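Local coordinates for protein WipB (PDB 5NNY) that acts, through the phosphatase domain in this chain, as a Ser/Thr phosphatase effector that Legionella pneumophila delivers into host cells to target the lysosomal nutrient-sensing machinery, at residues E55-E69 and F161-I173. Sequence-based numbering, arbitrary orientation. Where two conformers were deposited one is given.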
ATOM      1  N   GLU A  55      -8.298  18.334  13.616  1.00 37.47           N
ATOM      2  CA  GLU A  55      -7.348  18.690  12.576  1.00 37.42           C
ATOM      3  C   GLU A  55      -5.992  19.044  13.155  1.00 30.98           C
ATOM      4  O   GLU A  55      -5.897  19.652  14.224  1.00 29.14           O
ATOM      5  CB  GLU A  55      -7.872  19.882  11.784  1.00 33.78           C
ATOM      6  CG  GLU A  55      -9.139  19.563  11.069  1.00 52.27           C
ATOM      7  CD  GLU A  55      -8.889  18.653   9.903  1.00 56.45           C
ATOM      8  OE1 GLU A  55      -8.651  19.186   8.812  1.00 59.76           O
ATOM      9  OE2 GLU A  55      -8.887  17.418  10.077  1.00 61.59           O
ATOM     10  N   ALA A  56      -4.943  18.665  12.434  1.00 28.84           N
ATOM     11  CA  ALA A  56      -3.618  19.164  12.758  1.00 22.93           C
ATOM     12  C   ALA A  56      -3.648  20.689  12.753  1.00 20.64           C
ATOM     13  O   ALA A  56      -4.339  21.291  11.919  1.00 23.80           O
ATOM     14  CB  ALA A  56      -2.585  18.662  11.751  1.00 22.89           C
ATOM     15  N   PRO A  57      -2.935  21.342  13.673  1.00 25.69           N
ATOM     16  CA  PRO A  57      -3.002  22.814  13.751  1.00 24.12           C
ATOM     17  C   PRO A  57      -2.701  23.528  12.446  1.00 23.62           C
ATOM     18  O   PRO A  57      -3.286  24.593  12.185  1.00 21.15           O
ATOM     19  CB  PRO A  57      -1.959  23.139  14.824  1.00 22.69           C
ATOM     20  CG  PRO A  57      -2.021  21.945  15.744  1.00 27.36           C
ATOM     21  CD  PRO A  57      -2.231  20.750  14.828  1.00 22.88           C
ATOM     22  N   VAL A  58      -1.819  22.971  11.607  1.00 22.84           N
ATOM     23  CA  VAL A  58      -1.392  23.672  10.393  1.00 19.13           C
ATOM     24  C   VAL A  58      -2.590  23.987   9.495  1.00 23.09           C
ATOM     25  O   VAL A  58      -2.619  25.020   8.821  1.00 25.78           O
ATOM     26  CB  VAL A  58      -0.311  22.858   9.651  1.00 19.26           C
ATOM     27  CG1 VAL A  58      -0.819  21.475   9.237  1.00 20.20           C
ATOM     28  CG2 VAL A  58       0.194  23.617   8.435  1.00 21.42           C
ATOM     29  N   PHE A  59      -3.613  23.129   9.500  1.00 22.58           N
ATOM     30  CA  PHE A  59      -4.701  23.305   8.547  1.00 28.15           C
ATOM     31  C   PHE A  59      -5.747  24.314   9.000  1.00 28.09           C
ATOM     32  O   PHE A  59      -6.619  24.671   8.203  1.00 36.03           O
ATOM     33  CB  PHE A  59      -5.351  21.954   8.253  1.00 23.79           C
ATOM     34  CG  PHE A  59      -4.407  20.983   7.615  1.00 22.05           C
ATOM     35  CD1 PHE A  59      -3.871  21.254   6.364  1.00 20.89           C
ATOM     36  CD2 PHE A  59      -4.033  19.818   8.268  1.00 25.35           C
ATOM     37  CE1 PHE A  59      -2.988  20.377   5.766  1.00 21.78           C
ATOM     38  CE2 PHE A  59      -3.147  18.924   7.671  1.00 23.85           C
ATOM     39  CZ  PHE A  59      -2.623  19.203   6.421  1.00 22.09           C
ATOM     40  N   SER A  60      -5.685  24.781  10.241  1.00 24.78           N
ATOM     41  CA  SER A  60      -6.530  25.880  10.682  1.00 29.48           C
ATOM     42  C   SER A  60      -5.772  27.198  10.724  1.00 27.23           C
ATOM     43  O   SER A  60      -6.355  28.229  11.076  1.00 30.95           O
ATOM     44  CB  SER A  60      -7.127  25.578  12.057  1.00 29.62           C
ATOM     45  OG  SER A  60      -6.181  25.850  13.068  1.00 34.71           O
ATOM     46  N   ALA A  61      -4.494  27.186  10.366  1.00 27.30           N
ATOM     47  CA  ALA A  61      -3.679  28.381  10.435  1.00 25.34           C
ATOM     48  C   ALA A  61      -3.901  29.241   9.202  1.00 26.62           C
ATOM     49  O   ALA A  61      -4.051  28.739   8.083  1.00 25.00           O
ATOM     50  CB  ALA A  61      -2.198  28.014  10.565  1.00 17.69           C
ATOM     51  N   GLU A  62      -3.906  30.556   9.419  1.00 30.83           N
ATOM     52  CA  GLU A  62      -4.087  31.486   8.314  1.00 27.62           C
ATOM     53  C   GLU A  62      -2.955  31.363   7.304  1.00 25.31           C
ATOM     54  O   GLU A  62      -3.174  31.499   6.096  1.00 30.18           O
ATOM     55  CB  GLU A  62      -4.183  32.917   8.843  1.00 35.91           C
ATOM     56  CG  GLU A  62      -4.721  33.039  10.277  1.00 51.35           C
ATOM     57  CD  GLU A  62      -3.699  32.607  11.344  1.00 60.55           C
ATOM     58  OE1 GLU A  62      -4.038  31.752  12.195  1.00 58.18           O
ATOM     59  OE2 GLU A  62      -2.551  33.105  11.312  1.00 63.26           O
ATOM     60  N   ASN A  63      -1.740  31.097   7.781  1.00 25.22           N
ATOM     61  CA  ASN A  63      -0.562  30.922   6.933  1.00 22.52           C
ATOM     62  C   ASN A  63      -0.267  29.445   6.662  1.00 21.45           C
ATOM     63  O   ASN A  63       0.904  29.044   6.590  1.00 20.70           O
ATOM     64  CB  ASN A  63       0.648  31.606   7.565  1.00 25.88           C
ATOM     65  CG  ASN A  63       1.018  31.021   8.933  1.00 26.59           C
ATOM     66  OD1 ASN A  63       0.200  30.381   9.601  1.00 22.70           O
ATOM     67  ND2 ASN A  63       2.253  31.270   9.364  1.00 25.21           N
ATOM     68  N   LYS A  64      -1.312  28.624   6.486  1.00 20.36           N
ATOM     69  CA  LYS A  64      -1.134  27.184   6.297  1.00 23.57           C
ATOM     70  C   LYS A  64      -0.279  26.879   5.078  1.00 24.13           C
ATOM     71  O   LYS A  64       0.540  25.949   5.105  1.00 20.55           O
ATOM     72  CB  LYS A  64      -2.489  26.482   6.169  1.00 29.37           C
ATOM     73  CG  LYS A  64      -3.390  27.019   5.068  1.00 28.00           C
ATOM     74  CD  LYS A  64      -4.592  26.097   4.878  1.00 26.95           C
ATOM     75  CE  LYS A  64      -5.900  26.767   5.175  1.00 40.41           C
ATOM     76  NZ  LYS A  64      -7.018  25.938   4.621  1.00 47.24           N
ATOM     77  N   GLN A  65      -0.449  27.644   3.997  1.00 23.92           N
ATOM     78  CA  GLN A  65       0.351  27.377   2.809  1.00 25.04           C
ATOM     79  C   GLN A  65       1.831  27.566   3.109  1.00 22.52           C
ATOM     80  O   GLN A  65       2.654  26.707   2.770  1.00 28.13           O
ATOM     81  CB  GLN A  65      -0.081  28.261   1.640  1.00 29.21           C
ATOM     82  CG  GLN A  65       0.589  27.839   0.337  1.00 20.23           C
ATOM     83  CD  GLN A  65       0.127  28.580  -0.898  1.00 34.17           C
ATOM     84  OE1 GLN A  65      -0.804  29.374  -0.855  1.00 37.74           O
ATOM     85  NE2 GLN A  65       0.781  28.303  -2.020  1.00 40.02           N
ATOM     86  N   GLU A  66       2.183  28.685   3.753  1.00 21.32           N
ATOM     87  CA  GLU A  66       3.581  28.958   4.079  1.00 26.50           C
ATOM     88  C   GLU A  66       4.155  27.859   4.961  1.00 22.10           C
ATOM     89  O   GLU A  66       5.245  27.346   4.701  1.00 22.29           O
ATOM     90  CB  GLU A  66       3.718  30.323   4.773  1.00 17.71           C
ATOM     91  CG  GLU A  66       5.121  30.549   5.369  1.00 32.71           C
ATOM     92  CD  GLU A  66       5.224  31.749   6.312  1.00 34.94           C
ATOM     93  OE1 GLU A  66       6.359  32.242   6.491  1.00 32.49           O
ATOM     94  OE2 GLU A  66       4.198  32.188   6.889  1.00 28.34           O
ATOM     95  N   ARG A  67       3.424  27.484   6.013  1.00 19.98           N
ATOM     96  CA  ARG A  67       3.880  26.446   6.930  1.00 20.15           C
ATOM     97  C   ARG A  67       4.183  25.150   6.191  1.00 22.01           C
ATOM     98  O   ARG A  67       5.220  24.516   6.421  1.00 19.60           O
ATOM     99  CB  ARG A  67       2.816  26.188   7.998  1.00 17.41           C
ATOM    100  CG  ARG A  67       2.614  27.299   9.035  1.00 16.27           C
ATOM    101  CD  ARG A  67       1.317  27.022   9.786  1.00 22.23           C
ATOM    102  NE  ARG A  67       1.025  27.940  10.892  1.00 24.87           N
ATOM    103  CZ  ARG A  67       1.045  27.578  12.171  1.00 23.32           C
ATOM    104  NH1 ARG A  67       0.731  28.444  13.138  1.00 25.52           N
ATOM    105  NH2 ARG A  67       1.383  26.342  12.488  1.00 27.87           N
ATOM    106  N   LEU A  68       3.249  24.717   5.340  1.00 19.63           N
ATOM    107  CA  LEU A  68       3.387  23.452   4.620  1.00 19.23           C
ATOM    108  C   LEU A  68       4.519  23.500   3.592  1.00 21.08           C
ATOM    109  O   LEU A  68       5.257  22.526   3.431  1.00 20.14           O
ATOM    110  CB  LEU A  68       2.067  23.100   3.934  1.00 18.55           C
ATOM    111  CG  LEU A  68       0.897  22.800   4.866  1.00 26.82           C
ATOM    112  CD1 LEU A  68      -0.421  22.807   4.118  1.00 21.29           C
ATOM    113  CD2 LEU A  68       1.126  21.474   5.538  1.00 20.98           C
ATOM    114  N   GLU A  69       4.670  24.631   2.894  0.57 20.39           N
ATOM    115  CA  GLU A  69       5.764  24.779   1.937  0.57 22.22           C
ATOM    116  C   GLU A  69       7.120  24.623   2.616  0.57 20.36           C
ATOM    117  O   GLU A  69       8.020  23.969   2.077  0.57 21.17           O
ATOM    118  CB  GLU A  69       5.693  26.142   1.237  0.57 22.66           C
ATOM    119  CG  GLU A  69       4.426  26.408   0.416  0.57 38.63           C
ATOM    120  CD  GLU A  69       4.497  25.908  -1.019  0.57 42.41           C
ATOM    121  OE1 GLU A  69       5.398  25.101  -1.339  0.57 41.01           O
ATOM    122  OE2 GLU A  69       3.645  26.334  -1.831  0.57 42.57           O
ATOM    123  N   PHE A 161      -4.295  10.659   4.420  1.00 18.09           N
ATOM    124  CA  PHE A 161      -4.776  11.038   3.099  1.00 12.76           C
ATOM    125  C   PHE A 161      -5.564  12.335   3.171  1.00 19.04           C
ATOM    126  O   PHE A 161      -5.420  13.198   2.300  1.00 18.21           O
ATOM    127  CB  PHE A 161      -5.608   9.896   2.506  1.00 17.04           C
ATOM    128  CG  PHE A 161      -6.164  10.168   1.125  1.00 21.38           C
ATOM    129  CD1 PHE A 161      -5.329  10.327   0.031  1.00 18.63           C
ATOM    130  CD2 PHE A 161      -7.550  10.221   0.924  1.00 21.69           C
ATOM    131  CE1 PHE A 161      -5.859  10.570  -1.232  1.00 22.25           C
ATOM    132  CE2 PHE A 161      -8.080  10.434  -0.325  1.00 17.70           C
ATOM    133  CZ  PHE A 161      -7.241  10.613  -1.406  1.00 21.15           C
ATOM    134  N   HIS A 162      -6.401  12.481   4.204  1.00 23.11           N
ATOM    135  CA  HIS A 162      -7.055  13.756   4.485  1.00 20.29           C
ATOM    136  C   HIS A 162      -6.034  14.887   4.563  1.00 19.20           C
ATOM    137  O   HIS A 162      -6.233  15.956   3.966  1.00 23.40           O
ATOM    138  CB  HIS A 162      -7.843  13.665   5.796  1.00 20.56           C
ATOM    139  CG  HIS A 162      -8.646  14.892   6.105  1.00 30.87           C
ATOM    140  ND1 HIS A 162      -9.499  15.475   5.192  1.00 35.76           N
ATOM    141  CD2 HIS A 162      -8.734  15.641   7.231  1.00 38.82           C
ATOM    142  CE1 HIS A 162     -10.067  16.537   5.735  1.00 34.18           C
ATOM    143  NE2 HIS A 162      -9.619  16.662   6.970  1.00 35.28           N
ATOM    144  N   ALA A 163      -4.927  14.668   5.284  1.00 17.40           N
ATOM    145  CA  ALA A 163      -3.881  15.690   5.349  1.00 19.51           C
ATOM    146  C   ALA A 163      -3.324  15.990   3.964  1.00 22.13           C
ATOM    147  O   ALA A 163      -3.039  17.148   3.632  1.00 18.33           O
ATOM    148  CB  ALA A 163      -2.764  15.245   6.292  1.00 15.47           C
ATOM    149  N   LEU A 164      -3.195  14.960   3.123  1.00 17.05           N
ATOM    150  CA  LEU A 164      -2.719  15.188   1.759  1.00 17.95           C
ATOM    151  C   LEU A 164      -3.700  16.053   0.976  1.00 20.01           C
ATOM    152  O   LEU A 164      -3.305  17.023   0.326  1.00 20.67           O
ATOM    153  CB  LEU A 164      -2.504  13.856   1.045  1.00 22.32           C
ATOM    154  CG  LEU A 164      -1.862  13.988  -0.341  1.00 21.52           C
ATOM    155  CD1 LEU A 164      -0.463  14.556  -0.246  1.00 20.44           C
ATOM    156  CD2 LEU A 164      -1.852  12.653  -1.051  1.00 24.68           C
ATOM    157  N   GLN A 165      -4.995  15.703   1.030  1.00 17.91           N
ATOM    158  CA  GLN A 165      -6.028  16.495   0.359  1.00 16.67           C
ATOM    159  C   GLN A 165      -5.994  17.950   0.792  1.00 19.38           C
ATOM    160  O   GLN A 165      -6.101  18.858  -0.039  1.00 20.75           O
ATOM    161  CB  GLN A 165      -7.400  15.901   0.662  1.00 15.96           C
ATOM    162  CG  GLN A 165      -7.583  14.541   0.077  1.00 15.36           C
ATOM    163  CD  GLN A 165      -8.862  13.894   0.556  1.00 22.37           C
ATOM    164  OE1 GLN A 165      -9.144  13.862   1.753  1.00 22.92           O
ATOM    165  NE2 GLN A 165      -9.640  13.374  -0.376  1.00 21.81           N
ATOM    166  N   GLU A 166      -5.880  18.188   2.093  1.00 23.90           N
ATOM    167  CA  GLU A 166      -5.860  19.556   2.591  1.00 23.20           C
ATOM    168  C   GLU A 166      -4.603  20.290   2.156  1.00 21.94           C
ATOM    169  O   GLU A 166      -4.640  21.498   1.888  1.00 20.07           O
ATOM    170  CB  GLU A 166      -5.943  19.549   4.107  1.00 17.37           C
ATOM    171  CG  GLU A 166      -7.224  18.947   4.624  1.00 24.15           C
ATOM    172  CD  GLU A 166      -7.241  18.969   6.120  1.00 36.01           C
ATOM    173  OE1 GLU A 166      -6.770  17.991   6.746  1.00 44.00           O
ATOM    174  OE2 GLU A 166      -7.678  20.001   6.663  1.00 48.97           O
ATOM    175  N   ALA A 167      -3.467  19.596   2.126  1.00 15.20           N
ATOM    176  CA  ALA A 167      -2.251  20.268   1.682  1.00 16.74           C
ATOM    177  C   ALA A 167      -2.347  20.623   0.206  1.00 16.38           C
ATOM    178  O   ALA A 167      -1.873  21.683  -0.221  1.00 21.07           O
ATOM    179  CB  ALA A 167      -1.020  19.406   1.965  1.00 17.89           C
ATOM    180  N   ILE A 168      -2.975  19.759  -0.589  1.00 17.49           N
ATOM    181  CA  ILE A 168      -3.170  20.096  -1.995  1.00 22.74           C
ATOM    182  C   ILE A 168      -4.125  21.275  -2.125  1.00 21.32           C
ATOM    183  O   ILE A 168      -3.888  22.204  -2.911  1.00 22.24           O
ATOM    184  CB  ILE A 168      -3.670  18.874  -2.781  1.00 19.96           C
ATOM    185  CG1 ILE A 168      -2.580  17.799  -2.826  1.00 16.83           C
ATOM    186  CG2 ILE A 168      -4.050  19.285  -4.183  1.00 19.70           C
ATOM    187  CD1 ILE A 168      -3.101  16.450  -3.332  1.00 19.25           C
ATOM    188  N   ALA A 169      -5.208  21.264  -1.343  1.00 20.82           N
ATOM    189  CA  ALA A 169      -6.167  22.364  -1.369  1.00 19.78           C
ATOM    190  C   ALA A 169      -5.518  23.686  -0.967  1.00 23.90           C
ATOM    191  O   ALA A 169      -5.889  24.753  -1.484  1.00 26.69           O
ATOM    192  CB  ALA A 169      -7.350  22.059  -0.449  1.00 21.33           C
ATOM    193  N   ALA A 170      -4.546  23.639  -0.049  1.00 23.81           N
ATOM    194  CA  ALA A 170      -3.867  24.849   0.395  1.00 22.11           C
ATOM    195  C   ALA A 170      -2.841  25.339  -0.611  1.00 24.54           C
ATOM    196  O   ALA A 170      -2.225  26.388  -0.380  1.00 26.31           O
ATOM    197  CB  ALA A 170      -3.192  24.616   1.751  1.00 21.61           C
ATOM    198  N   GLY A 171      -2.642  24.607  -1.710  1.00 20.37           N
ATOM    199  CA  GLY A 171      -1.681  24.965  -2.723  1.00 21.36           C
ATOM    200  C   GLY A 171      -0.242  24.611  -2.412  1.00 23.08           C
ATOM    201  O   GLY A 171       0.652  25.043  -3.145  1.00 23.43           O
ATOM    202  N   ALA A 172       0.008  23.839  -1.360  1.00 20.99           N
ATOM    203  CA  ALA A 172       1.377  23.500  -0.978  1.00 23.12           C
ATOM    204  C   ALA A 172       1.881  22.233  -1.654  1.00 20.99           C
ATOM    205  O   ALA A 172       3.104  22.046  -1.781  1.00 24.55           O
ATOM    206  CB  ALA A 172       1.465  23.340   0.537  1.00 23.72           C
ATOM    207  N   ILE A 173       0.978  21.352  -2.084  1.00 19.85           N
ATOM    208  CA  ILE A 173       1.331  20.116  -2.778  1.00 21.41           C
ATOM    209  C   ILE A 173       0.510  20.057  -4.057  1.00 17.02           C
ATOM    210  O   ILE A 173      -0.657  20.462  -4.069  1.00 23.81           O
ATOM    211  CB  ILE A 173       1.074  18.873  -1.890  1.00 25.34           C
ATOM    212  CG1 ILE A 173       2.011  18.883  -0.679  1.00 24.94           C
ATOM    213  CG2 ILE A 173       1.239  17.546  -2.675  1.00 24.14           C
ATOM    214  CD1 ILE A 173       1.759  17.742   0.297  1.00 15.67           C
TER
HETATM  215  O   HOH W   1      -5.992  17.441   9.792  1.00 42.02           O
HETATM  216  O   HOH W   2      -6.899  23.163   5.564  1.00 44.34           O
HETATM  217  O   HOH W   3      -6.642  23.180   2.942  1.00 30.16           O
HETATM  218  O   HOH W   4       3.542  25.248  -4.201  1.00 39.20           O
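Phe-59 and Glu-166 both set CG opposite their own carbonyl carbon (chi1 -63° and -62°), and the extended Glu-166 chain then lies over one face of the Phe-59 ring. The contact joins the loop before helix 64-79, and the N-terminal part of that helix, to the end of helix 159-169, which closes in a Schellman motif at Gly-171. It lies at the periphery of the phosphatase domain, which has a calcineurin-like phosphoesterase fold. Glu-166 CB makes a CH-pi contact, 3.8 Å from the centroid of the Phe-59 ring. The carboxylate continues over the same face, its plane 27° from that of the ring. Val-58 CG1 covers the opposite face.

Glu-55 bends at chi2 and meets Glu-166 from the opposite direction. Glu-55 OE1 and Glu-166 OE2 are 2.5 Å apart, so one acid probably carries a proton. His-162 NE2 gives weak hydrogen bonds to both oxygens of Glu-55. Water 1 links Ala-56 N to Glu-166 OE1. Water 2 joins Phe-59 O and Lys-64 NZ, and donates weakly to Glu-166 OE2. Water 3 accepts weakly from Lys-64 NZ and donates to Glu-166 O. The lysine may ease the negative charge, although its NZ stays 6.3 Å from Glu-166 OE2.

Next to the acids, toward Ala-170 and Ala-172, the packing is apolar. Leu-68 CD1 sits against Ala-167 and Ala-170, while Lys-64 CD lies 3.7 Å from Ala-170 CB. Ala-172 O accepts a hydrogen bond from Lys-72 NZ, further along helix 64-79. Leu-68 CB and Ala-172 CB are tight at 3.5 Å.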